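Local atomic coordinates of glucuronan lyase A (Trichoderma reesei, PDB entry 2ZZJ), a protein that probably cleaves beta-1,4-linked glucuronan chains from within, as an endo-acting polysaccharide lyase with a beta-jelly-roll fold and a bound calcium ion. Residues Q68-F74 with Y221-G227; V30-G34 with D234-A238; S86-F92 with P108-I114; Y120-V124 with Y167-W171. All blocks are in the same frame, centred on the assembly; numbering follows the deposited sequence.

Interaction 1: residues Q68-F74 with Y221-G227; sequences QFYGFAF and YDEVAVG. With CA (calcium ion), chain B.
Tyr70 and Val226 form a non-hydrogen-bonded antiparallel pair at the apolar centre, their side chains abreast and pointing the same way. Tyr70 CE1 lies 3.6 Å from Val226 CG1 and Tyr70 CD1 lies 3.7 Å from Val226 CG2, so both methyls lie against the CD1-CE1 side of the ring. An alanine in place of Tyr70 would probably open a gap beside these methyls and leave Gly61 O and Trp160 NE1 without the hydroxyl that bonds them. Further along, Phe72 CB meets Val224 CG2 at 3.9 Å, and Phe74 CB meets Tyr221 CE1 at 4.0 Å. The strand axes run at 176°, and three reciprocal backbone pairs join them: Phe69 with Gly227, Gly71 with Ala225 and Ala73 with Asp222. The bond from Phe69 N to Gly227 O is 2.8 Å and nearly straight (171°). Between the last two pairs the register slips by one at a beta bulge, where Glu223 adopts a left-handed conformation. At the polar edge, Asp222 swings CG anti to its backbone N (chi1 -158°) and grips calcium with both oxygens, OD1 at 2.4 Å and OD2 at 2.6 Å. Glu223 OE2 accepts from a calcium-bound water and is also hydrogen-bonded to the hydroxyl of Tyr5. Strand 152-160 pairs with strand 66-76, helix 230-233 packs on Phe69 and Ala225, and Phe195 of strand 192-197 meets Val224 and Val226.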
# COMPACT_ATOMS: atom_id res chain seq x y z
N GLN A 68 -1.47 -11.52 -10.18
CA GLN A 68 -0.18 -11.44 -9.47
C GLN A 68 -0.41 -11.68 -7.98
O GLN A 68 -1.50 -11.43 -7.47
CB GLN A 68 0.42 -10.06 -9.66
CG GLN A 68 0.87 -9.70 -11.12
CD GLN A 68 2.19 -10.36 -11.50
OE1 GLN A 68 3.27 -9.83 -11.26
NE2 GLN A 68 2.09 -11.52 -12.13
N PHE A 69 0.64 -12.15 -7.28
CA PHE A 69 0.66 -12.18 -5.82
C PHE A 69 1.63 -11.08 -5.35
O PHE A 69 2.65 -10.81 -6.00
CB PHE A 69 1.19 -13.52 -5.30
CG PHE A 69 0.20 -14.68 -5.44
CD1 PHE A 69 -0.52 -15.14 -4.33
CD2 PHE A 69 0.00 -15.32 -6.67
CE1 PHE A 69 -1.39 -16.22 -4.45
CE2 PHE A 69 -0.87 -16.40 -6.78
CZ PHE A 69 -1.57 -16.84 -5.68
N TYR A 70 1.30 -10.48 -4.21
CA TYR A 70 2.16 -9.47 -3.56
C TYR A 70 2.26 -9.85 -2.08
O TYR A 70 1.26 -10.25 -1.48
CB TYR A 70 1.49 -8.09 -3.64
CG TYR A 70 1.17 -7.72 -5.07
CD1 TYR A 70 2.11 -7.01 -5.86
CD2 TYR A 70 -0.01 -8.15 -5.67
CE1 TYR A 70 1.82 -6.71 -7.22
CE2 TYR A 70 -0.28 -7.85 -7.02
CZ TYR A 70 0.63 -7.12 -7.75
OH TYR A 70 0.36 -6.84 -9.07
N GLY A 71 3.43 -9.71 -1.49
CA GLY A 71 3.61 -10.02 -0.07
C GLY A 71 4.50 -8.94 0.54
O GLY A 71 5.43 -8.42 -0.13
N PHE A 72 4.25 -8.58 1.79
CA PHE A 72 5.21 -7.74 2.55
C PHE A 72 4.99 -7.92 4.02
O PHE A 72 3.89 -8.36 4.45
CB PHE A 72 5.13 -6.27 2.18
CG PHE A 72 3.78 -5.64 2.43
CD1 PHE A 72 3.57 -4.86 3.56
CD2 PHE A 72 2.73 -5.82 1.52
CE1 PHE A 72 2.31 -4.25 3.80
CE2 PHE A 72 1.48 -5.23 1.74
CZ PHE A 72 1.27 -4.45 2.88
N ALA A 73 6.04 -7.63 4.78
CA ALA A 73 5.86 -7.57 6.22
C ALA A 73 5.87 -6.11 6.65
O ALA A 73 6.61 -5.30 6.08
CB ALA A 73 6.96 -8.35 6.93
N PHE A 74 5.09 -5.76 7.65
CA PHE A 74 5.12 -4.40 8.22
C PHE A 74 4.90 -4.43 9.73
O PHE A 74 4.39 -5.41 10.27
CB PHE A 74 4.10 -3.46 7.55
CG PHE A 74 2.69 -3.64 8.06
CD1 PHE A 74 2.20 -2.84 9.09
CD2 PHE A 74 1.88 -4.68 7.55
CE1 PHE A 74 0.87 -3.02 9.59
CE2 PHE A 74 0.54 -4.88 8.05
CZ PHE A 74 0.07 -4.05 9.06
N TYR A 221 9.20 -1.96 7.42
CA TYR A 221 8.84 -2.89 6.36
C TYR A 221 9.96 -3.86 6.11
O TYR A 221 11.14 -3.53 6.32
CB TYR A 221 8.60 -2.12 5.05
CG TYR A 221 7.37 -1.27 5.07
CD1 TYR A 221 6.16 -1.76 4.56
CD2 TYR A 221 7.40 0.01 5.60
CE1 TYR A 221 4.98 -0.95 4.57
CE2 TYR A 221 6.23 0.82 5.64
CZ TYR A 221 5.05 0.33 5.10
OH TYR A 221 3.96 1.17 5.10
N ASP A 222 9.62 -5.01 5.57
CA ASP A 222 10.63 -6.00 5.21
C ASP A 222 10.02 -7.03 4.27
O ASP A 222 8.79 -7.14 4.17
CB ASP A 222 11.11 -6.68 6.50
CG ASP A 222 12.49 -7.34 6.35
OD1 ASP A 222 13.07 -7.36 5.22
OD2 ASP A 222 12.98 -7.83 7.37
N GLU A 223 10.89 -7.82 3.62
CA GLU A 223 10.49 -9.02 2.95
C GLU A 223 9.33 -8.74 1.95
O GLU A 223 8.24 -9.31 2.08
CB GLU A 223 10.12 -10.10 4.01
CG GLU A 223 10.16 -11.52 3.54
CD GLU A 223 11.58 -12.04 3.20
OE1 GLU A 223 11.62 -13.23 2.80
OE2 GLU A 223 12.62 -11.31 3.29
N VAL A 224 9.57 -7.86 0.98
CA VAL A 224 8.57 -7.51 -0.03
C VAL A 224 8.83 -8.33 -1.28
O VAL A 224 10.00 -8.51 -1.67
CB VAL A 224 8.62 -6.00 -0.39
CG1 VAL A 224 7.42 -5.61 -1.30
CG2 VAL A 224 8.61 -5.11 0.89
N ALA A 225 7.76 -8.82 -1.91
CA ALA A 225 7.90 -9.67 -3.10
C ALA A 225 6.69 -9.54 -4.00
O ALA A 225 5.56 -9.28 -3.51
CB ALA A 225 8.09 -11.17 -2.70
N VAL A 226 6.93 -9.74 -5.31
CA VAL A 226 5.87 -9.84 -6.31
C VAL A 226 6.17 -11.12 -7.08
O VAL A 226 7.33 -11.39 -7.40
CB VAL A 226 5.82 -8.62 -7.30
CG1 VAL A 226 4.60 -8.77 -8.24
CG2 VAL A 226 5.78 -7.28 -6.53
N GLY A 227 5.14 -11.92 -7.33
CA GLY A 227 5.35 -13.20 -8.00
C GLY A 227 4.06 -13.83 -8.45
O GLY A 227 3.00 -13.18 -8.45
CA CA B . 15.16 -8.31 6.05
O HOH W 1 14.59 -10.27 4.77
O HOH W 2 17.57 -8.52 5.50

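Interaction 2: residues V30-G34 with D234-A238; sequences VVFKG and DPDQA. With CA (calcium ion), chain B.
Lys33 NZ donates a hydrogen bond to Pro235 O at 2.8 Å, from 39° out of the carbonyl plane. The lysine chain runs extended until a bend at its third torsion (chi3 -61°) turns the ammonium toward the C-terminal turn; a salt bridge to Glu223 gives its charge a second partner. Apolar contact comes from the rim of the Phe32 ring, where CE2 lies 3.6 Å from Pro235 CB. A carboxylate oxygen also meets this ring edge, Asp236 OD1 lying 3.4 Å from Phe32 CZ. That oxygen is near the ring plane, with the carboxylate turned 58° against it, an approach consistent with weak attraction to the ring hydrogens. Asp236 OD2 has its own salt bridge to Arg153. Within 234-238, a type I turn is reinforced by an Asx turn, Asp236 N to Asp234 OD1 at 2.9 Å; Gln237 NE2 reaches the anti lone pair of Asp234 OD2. Metal coordination holds the other loop, Lys33 O binding calcium at 2.3 Å alongside Asp7, Ser36, Asp222 and two waters. The loop between strands 23-27 and 37-43 thus meets the tail after helix 230-233, while Ala73 of strand 66-76 and Arg153 of strand 152-160 touch Phe32.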
# COMPACT_ATOMS: atom_id res chain seq x y z
N VAL A 30 15.36 -3.51 14.27
CA VAL A 30 13.96 -3.91 14.21
C VAL A 30 13.82 -4.52 12.83
O VAL A 30 13.79 -3.81 11.84
CB VAL A 30 13.01 -2.69 14.37
CG1 VAL A 30 11.54 -3.12 14.25
CG2 VAL A 30 13.26 -1.95 15.72
N VAL A 31 13.82 -5.85 12.78
CA VAL A 31 13.97 -6.59 11.53
C VAL A 31 13.03 -7.79 11.54
O VAL A 31 12.90 -8.45 12.56
CB VAL A 31 15.44 -7.05 11.33
CG1 VAL A 31 15.56 -8.08 10.22
CG2 VAL A 31 16.34 -5.85 11.03
N PHE A 32 12.38 -8.09 10.40
CA PHE A 32 11.56 -9.27 10.34
C PHE A 32 12.37 -10.55 10.01
O PHE A 32 12.19 -11.59 10.64
CB PHE A 32 10.40 -9.08 9.34
CG PHE A 32 9.56 -10.32 9.16
CD1 PHE A 32 8.79 -10.82 10.22
CD2 PHE A 32 9.55 -10.99 7.93
CE1 PHE A 32 8.02 -11.99 10.08
CE2 PHE A 32 8.78 -12.17 7.76
CZ PHE A 32 8.02 -12.67 8.85
N LYS A 33 13.25 -10.46 9.02
CA LYS A 33 14.05 -11.62 8.58
C LYS A 33 15.41 -11.08 8.18
O LYS A 33 15.50 -9.94 7.68
CB LYS A 33 13.35 -12.31 7.39
CG LYS A 33 13.92 -13.66 7.01
CD LYS A 33 13.25 -14.27 5.74
CE LYS A 33 11.74 -14.51 5.91
NZ LYS A 33 11.06 -15.21 4.73
N GLY A 34 16.47 -11.87 8.38
CA GLY A 34 17.81 -11.41 8.01
C GLY A 34 18.29 -10.32 8.95
O GLY A 34 17.92 -10.30 10.11
N ASP A 234 4.97 -15.06 0.14
CA ASP A 234 4.63 -15.19 1.56
C ASP A 234 5.84 -14.89 2.45
O ASP A 234 6.85 -15.62 2.42
CB ASP A 234 4.11 -16.63 1.82
CG ASP A 234 3.84 -16.91 3.28
OD1 ASP A 234 3.78 -15.95 4.08
OD2 ASP A 234 3.66 -18.10 3.61
N PRO A 235 5.80 -13.80 3.23
CA PRO A 235 6.99 -13.53 4.06
C PRO A 235 7.35 -14.63 5.05
O PRO A 235 8.48 -14.67 5.55
CB PRO A 235 6.61 -12.28 4.85
CG PRO A 235 5.47 -11.60 4.02
CD PRO A 235 4.73 -12.78 3.40
N ASP A 236 6.38 -15.49 5.35
CA ASP A 236 6.50 -16.54 6.38
C ASP A 236 7.09 -17.86 5.89
O ASP A 236 7.13 -18.86 6.63
CB ASP A 236 5.13 -16.79 7.01
CG ASP A 236 4.76 -15.72 8.03
OD1 ASP A 236 5.66 -15.17 8.69
OD2 ASP A 236 3.55 -15.42 8.17
N GLN A 237 7.55 -17.88 4.65
CA GLN A 237 8.27 -19.07 4.20
C GLN A 237 9.35 -18.63 3.23
O GLN A 237 9.43 -17.46 2.87
CB GLN A 237 7.30 -20.08 3.56
CG GLN A 237 6.54 -19.53 2.40
CD GLN A 237 5.61 -20.57 1.82
OE1 GLN A 237 6.06 -21.61 1.32
NE2 GLN A 237 4.32 -20.30 1.87
N ALA A 238 10.18 -19.58 2.80
CA ALA A 238 11.27 -19.24 1.88
C ALA A 238 10.70 -18.83 0.50
O ALA A 238 11.16 -17.85 -0.13
CB ALA A 238 12.27 -20.42 1.78
OXT ALA A 238 9.74 -19.43 -0.03
CA CA B . 15.16 -8.31 6.05
O HOH W 2 17.57 -8.52 5.50
O HOH W 1 14.59 -10.27 4.77

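Interaction 3: residues S86-F92 with P108-I114; sequences SYNIAQF and PSTMIWI
Tyr87 with Ile114 and Ala90 with Ile112 are hydrogen-bonded antiparallel pairs of a beta hairpin, whose strand axes lie at 142° and approach to 4.4 Å. A classic beta bulge interrupts the register: Ile89 and Ala90 both donate to Ile112 O, Ile89 N at 2.8 Å and Ala90 N at 3.3 Å. Asn88 braces this bulge from its own strand. Its CG is anti to the backbone N (chi1 -160°), which carries ND2 to 2.9 Å from Ala90 O, well above that carbonyl's plane and on the face opposite the one Ile112 N uses. Asn88 OD1 meanwhile rests 3.5 Å from Met111 CE, the two side chains crossing at about a right angle. A leucine at Asn88 would probably leave Ala90 O with one donor fewer and the bulge less firmly set. Gln91 lies alongside Met111 on the same face, its NE2 bonded to Glu55. Farther along that face Ser86 OG, bonded to Asn202, sits 3.3 Å from Trp113 CD1. On the face of Ala90 and Ile112 the contacts are apolar; Ile89, from the bulge, brings CG1 to 3.9 Å from Ile112 CG2, and Ile89 and Ala90 touch Phe74 and Phe72 of the other sheet of the jelly roll. The 108-114 segment turns a corner at Thr110, beside Phe92. There the Phe92 ring presents its edge to Thr110 O, the same oxygen that accepts a nearly linear bond (176°) from Phe92 N at 2.8 Å.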
# COMPACT_ATOMS: atom_id res chain seq x y z
N SER A 86 -6.85 7.88 8.54
CA SER A 86 -6.08 6.90 7.77
C SER A 86 -4.60 7.17 7.84
O SER A 86 -4.17 8.30 7.67
CB SER A 86 -6.49 6.95 6.30
OG SER A 86 -5.52 6.31 5.47
N TYR A 87 -3.83 6.11 8.08
CA TYR A 87 -2.38 6.08 7.79
C TYR A 87 -2.20 4.96 6.77
O TYR A 87 -2.45 3.80 7.06
CB TYR A 87 -1.53 5.85 9.05
CG TYR A 87 -1.65 7.00 10.03
CD1 TYR A 87 -0.80 8.10 9.91
CD2 TYR A 87 -2.65 7.01 11.02
CE1 TYR A 87 -0.92 9.18 10.79
CE2 TYR A 87 -2.78 8.10 11.90
CZ TYR A 87 -1.91 9.18 11.77
OH TYR A 87 -1.99 10.29 12.60
N ASN A 88 -1.83 5.35 5.55
CA ASN A 88 -1.77 4.41 4.45
C ASN A 88 -0.42 3.70 4.54
O ASN A 88 0.59 4.32 4.88
CB ASN A 88 -1.90 5.15 3.12
CG ASN A 88 -2.32 4.22 1.99
OD1 ASN A 88 -3.51 3.90 1.83
ND2 ASN A 88 -1.35 3.79 1.19
N ILE A 89 -0.41 2.39 4.27
CA ILE A 89 0.83 1.62 4.38
C ILE A 89 1.34 1.01 3.05
O ILE A 89 2.51 0.60 2.99
CB ILE A 89 0.79 0.54 5.49
CG1 ILE A 89 -0.31 -0.52 5.22
CG2 ILE A 89 0.59 1.19 6.91
CD1 ILE A 89 -0.24 -1.73 6.22
N ALA A 90 0.47 0.91 2.03
CA ALA A 90 0.87 0.41 0.69
C ALA A 90 -0.14 0.89 -0.34
O ALA A 90 -1.33 1.14 -0.01
CB ALA A 90 0.93 -1.13 0.67
N GLN A 91 0.29 1.02 -1.60
CA GLN A 91 -0.69 1.41 -2.62
C GLN A 91 -0.20 1.08 -3.99
O GLN A 91 1.03 1.07 -4.23
CB GLN A 91 -1.00 2.90 -2.55
CG GLN A 91 0.19 3.85 -2.65
CD GLN A 91 -0.25 5.31 -2.89
OE1 GLN A 91 -1.33 5.55 -3.42
NE2 GLN A 91 0.59 6.26 -2.50
N PHE A 92 -1.17 0.82 -4.88
CA PHE A 92 -0.92 0.75 -6.32
C PHE A 92 -1.37 2.06 -6.92
O PHE A 92 -2.47 2.57 -6.58
CB PHE A 92 -1.71 -0.38 -6.93
CG PHE A 92 -1.22 -1.74 -6.50
CD1 PHE A 92 -0.20 -2.38 -7.24
CD2 PHE A 92 -1.75 -2.38 -5.39
CE1 PHE A 92 0.25 -3.65 -6.87
CE2 PHE A 92 -1.28 -3.65 -5.01
CZ PHE A 92 -0.27 -4.27 -5.76
N PRO A 108 -4.45 6.48 -7.65
CA PRO A 108 -4.25 5.21 -6.92
C PRO A 108 -5.42 4.28 -7.15
O PRO A 108 -6.59 4.73 -7.20
CB PRO A 108 -4.22 5.65 -5.44
CG PRO A 108 -4.94 7.01 -5.39
CD PRO A 108 -4.73 7.63 -6.77
N SER A 109 -5.14 3.00 -7.28
CA SER A 109 -6.22 2.03 -7.34
C SER A 109 -6.38 1.34 -5.98
O SER A 109 -7.02 1.88 -5.05
CB SER A 109 -6.01 1.01 -8.47
OG SER A 109 -4.75 0.34 -8.41
N THR A 110 -5.82 0.15 -5.87
CA THR A 110 -5.91 -0.56 -4.60
C THR A 110 -4.96 0.12 -3.60
O THR A 110 -3.83 0.50 -3.95
CB THR A 110 -5.63 -2.07 -4.76
OG1 THR A 110 -6.84 -2.73 -5.21
CG2 THR A 110 -5.21 -2.71 -3.45
N MET A 111 -5.45 0.29 -2.37
CA MET A 111 -4.67 0.89 -1.28
C MET A 111 -4.86 0.05 -0.05
O MET A 111 -5.90 -0.62 0.13
CB MET A 111 -5.10 2.36 -0.99
CG MET A 111 -4.91 3.32 -2.19
SD MET A 111 -5.63 4.97 -1.84
CE MET A 111 -4.22 5.73 -1.10
N ILE A 112 -3.84 0.08 0.82
CA ILE A 112 -3.92 -0.64 2.07
C ILE A 112 -3.61 0.34 3.18
O ILE A 112 -2.60 1.05 3.11
CB ILE A 112 -2.93 -1.85 2.11
CG1 ILE A 112 -3.13 -2.74 0.86
CG2 ILE A 112 -3.08 -2.61 3.48
CD1 ILE A 112 -2.28 -4.00 0.77
N TRP A 113 -4.46 0.41 4.20
CA TRP A 113 -4.26 1.40 5.25
C TRP A 113 -4.73 0.93 6.61
O TRP A 113 -5.38 -0.10 6.70
CB TRP A 113 -4.87 2.76 4.88
CG TRP A 113 -6.41 2.87 4.81
CD1 TRP A 113 -7.24 3.45 5.76
CD2 TRP A 113 -7.26 2.52 3.70
NE1 TRP A 113 -8.54 3.44 5.32
CE2 TRP A 113 -8.59 2.88 4.07
CE3 TRP A 113 -7.04 1.94 2.44
CZ2 TRP A 113 -9.69 2.68 3.22
CZ3 TRP A 113 -8.14 1.72 1.59
CH2 TRP A 113 -9.45 2.10 2.00
N ILE A 114 -4.30 1.66 7.64
CA ILE A 114 -4.77 1.50 9.04
C ILE A 114 -5.80 2.59 9.33
O ILE A 114 -5.54 3.76 9.07
CB ILE A 114 -3.58 1.67 10.08
CG1 ILE A 114 -2.39 0.77 9.72
CG2 ILE A 114 -4.03 1.29 11.49
CD1 ILE A 114 -2.70 -0.71 9.72

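Interaction 4: residues Y120-V124 with Y167-W171; sequences YSRYV and YFKIW
In the interior of the beta-jelly-roll sandwich, Tyr123 of one sheet meets Phe168 of the other in an edge-to-face (T-shaped) aromatic pair. The ring centroids are 5.1 Å apart and the planes are inclined at 56°, a tilted version of the perpendicular arrangement. Tyr123 CD2 does the touching: it stands over the centre of the Phe168 ring, 3.9 Å from Phe168 CD2. Phe168 has CG anti to its backbone N (chi1 -177°), which throws the ring across the gap between the sheets. At the far end of that ring, CZ lies 3.6 Å from Ser121 OG, which approaches at the edge, near the ring plane. The serine hydroxyl is hydrogen-bonded to Met111 O, and its contact with Phe168 CZ is van der Waals packing. Arg122 O also comes close to Phe168 CZ (3.7 Å); this carbonyl is hydrogen-bonded to Thr110 OG1. Beside the aromatic pair, Ile170 CD1 touches Ser121 CB at 3.9 Å. The hydroxyl of Tyr123 is hydrogen-bonded to Glu180 OE1, and Thr110 and Ile158 add further packing against Phe168. No hydrogen bond links the two strands; their axes are 9.6 Å apart and run nearly antiparallel at 165°, and side chains, with Arg122 O, span the distance between them. Such separation and near alignment, filled by mainly apolar side chains, is the face-to-face packing of a two-sheet beta sandwich.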
# COMPACT_ATOMS: atom_id res chain seq x y z
N TYR A 120 -7.64 -1.80 6.50
CA TYR A 120 -8.61 -1.57 5.43
C TYR A 120 -7.96 -1.77 4.06
O TYR A 120 -6.77 -1.52 3.89
CB TYR A 120 -9.02 -0.10 5.47
CG TYR A 120 -10.13 0.24 6.43
CD1 TYR A 120 -11.24 0.96 5.98
CD2 TYR A 120 -10.06 -0.12 7.78
CE1 TYR A 120 -12.28 1.31 6.84
CE2 TYR A 120 -11.11 0.23 8.67
CZ TYR A 120 -12.20 0.95 8.18
OH TYR A 120 -13.24 1.30 9.04
N SER A 121 -8.75 -2.15 3.05
CA SER A 121 -8.25 -2.06 1.68
C SER A 121 -9.37 -1.66 0.77
O SER A 121 -10.49 -1.41 1.24
CB SER A 121 -7.56 -3.35 1.20
OG SER A 121 -6.85 -3.11 -0.02
N ARG A 122 -9.09 -1.56 -0.52
CA ARG A 122 -10.11 -1.20 -1.50
C ARG A 122 -9.63 -1.61 -2.86
O ARG A 122 -8.45 -1.91 -3.03
CB ARG A 122 -10.30 0.32 -1.50
CG ARG A 122 -9.13 1.06 -2.06
CD ARG A 122 -9.29 2.56 -1.96
NE ARG A 122 -8.64 3.20 -3.09
CZ ARG A 122 -8.79 4.48 -3.43
NH1 ARG A 122 -8.15 4.96 -4.48
NH2 ARG A 122 -9.59 5.28 -2.72
N TYR A 123 -10.53 -1.64 -3.84
CA TYR A 123 -10.14 -1.65 -5.22
C TYR A 123 -11.03 -0.64 -5.93
O TYR A 123 -12.07 -0.22 -5.38
CB TYR A 123 -10.27 -3.05 -5.84
CG TYR A 123 -11.62 -3.72 -5.66
CD1 TYR A 123 -12.66 -3.57 -6.61
CD2 TYR A 123 -11.87 -4.52 -4.57
CE1 TYR A 123 -13.92 -4.20 -6.44
CE2 TYR A 123 -13.11 -5.16 -4.38
CZ TYR A 123 -14.14 -4.99 -5.33
OH TYR A 123 -15.37 -5.64 -5.12
N VAL A 124 -10.61 -0.26 -7.14
CA VAL A 124 -11.29 0.73 -7.96
C VAL A 124 -11.64 0.12 -9.30
O VAL A 124 -10.83 -0.61 -9.89
CB VAL A 124 -10.38 1.98 -8.14
CG1 VAL A 124 -11.03 3.03 -9.00
CG2 VAL A 124 -10.07 2.59 -6.78
N TYR A 167 -10.54 -11.03 -9.29
CA TYR A 167 -10.79 -11.45 -7.93
C TYR A 167 -9.77 -10.76 -7.02
O TYR A 167 -8.77 -10.23 -7.50
CB TYR A 167 -10.76 -12.97 -7.76
CG TYR A 167 -9.60 -13.72 -8.36
CD1 TYR A 167 -8.33 -13.73 -7.74
CD2 TYR A 167 -9.78 -14.50 -9.50
CE1 TYR A 167 -7.28 -14.44 -8.28
CE2 TYR A 167 -8.73 -15.23 -10.05
CZ TYR A 167 -7.49 -15.20 -9.44
OH TYR A 167 -6.47 -15.92 -10.01
N PHE A 168 -10.04 -10.80 -5.72
CA PHE A 168 -9.35 -9.92 -4.77
C PHE A 168 -9.32 -10.66 -3.44
O PHE A 168 -10.33 -10.84 -2.77
CB PHE A 168 -10.10 -8.59 -4.72
CG PHE A 168 -9.48 -7.53 -3.82
CD1 PHE A 168 -8.46 -6.71 -4.28
CD2 PHE A 168 -10.00 -7.30 -2.55
CE1 PHE A 168 -7.91 -5.70 -3.48
CE2 PHE A 168 -9.46 -6.28 -1.74
CZ PHE A 168 -8.40 -5.51 -2.21
N LYS A 169 -8.14 -11.18 -3.11
CA LYS A 169 -7.97 -12.07 -1.97
C LYS A 169 -6.83 -11.54 -1.11
O LYS A 169 -5.82 -11.10 -1.65
CB LYS A 169 -7.63 -13.48 -2.46
CG LYS A 169 -8.70 -14.03 -3.41
CD LYS A 169 -8.30 -15.32 -4.12
CE LYS A 169 -8.14 -16.47 -3.15
NZ LYS A 169 -7.84 -17.77 -3.91
N ILE A 170 -7.01 -11.57 0.21
CA ILE A 170 -6.02 -11.04 1.17
C ILE A 170 -5.85 -12.00 2.35
O ILE A 170 -6.84 -12.50 2.91
CB ILE A 170 -6.46 -9.66 1.72
CG1 ILE A 170 -6.70 -8.65 0.58
CG2 ILE A 170 -5.43 -9.11 2.76
CD1 ILE A 170 -7.15 -7.24 1.02
N TRP A 171 -4.59 -12.22 2.74
CA TRP A 171 -4.22 -12.99 3.91
C TRP A 171 -3.52 -12.04 4.88
O TRP A 171 -2.76 -11.14 4.43
CB TRP A 171 -3.20 -14.09 3.56
CG TRP A 171 -3.76 -15.30 2.90
CD1 TRP A 171 -4.01 -16.52 3.48
CD2 TRP A 171 -4.13 -15.43 1.53
NE1 TRP A 171 -4.51 -17.40 2.54
CE2 TRP A 171 -4.59 -16.76 1.34
CE3 TRP A 171 -4.08 -14.56 0.43
CZ2 TRP A 171 -5.01 -17.23 0.09
CZ3 TRP A 171 -4.50 -15.05 -0.83
CH2 TRP A 171 -4.98 -16.36 -0.97

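Overall arrangement
Interactions 1 and 2, with centres 10 Å apart, share the calcium ion and both waters. Glu223 OE1 joins them by a salt bridge to Lys33 NZ (2.8 Å); Lys33, whose carbonyl binds calcium, also reaches the C-terminal turn. Interaction 1 lies in one sheet and interaction 3 in the other, with centres 14 Å apart; Tyr221 OH spans the interior to Ile89 O in a probable hydrogen bond of 2.6 Å, and, farther along the strands, Tyr70 packs on Phe92. Interaction 4 bridges the same two sheets and adjoins interaction 3, where Ser121 OG lies 2.7 Å from Met111 O. Interactions 3 and 4 are about 11 Å and 7 Å, between nearest atoms, from interaction 2.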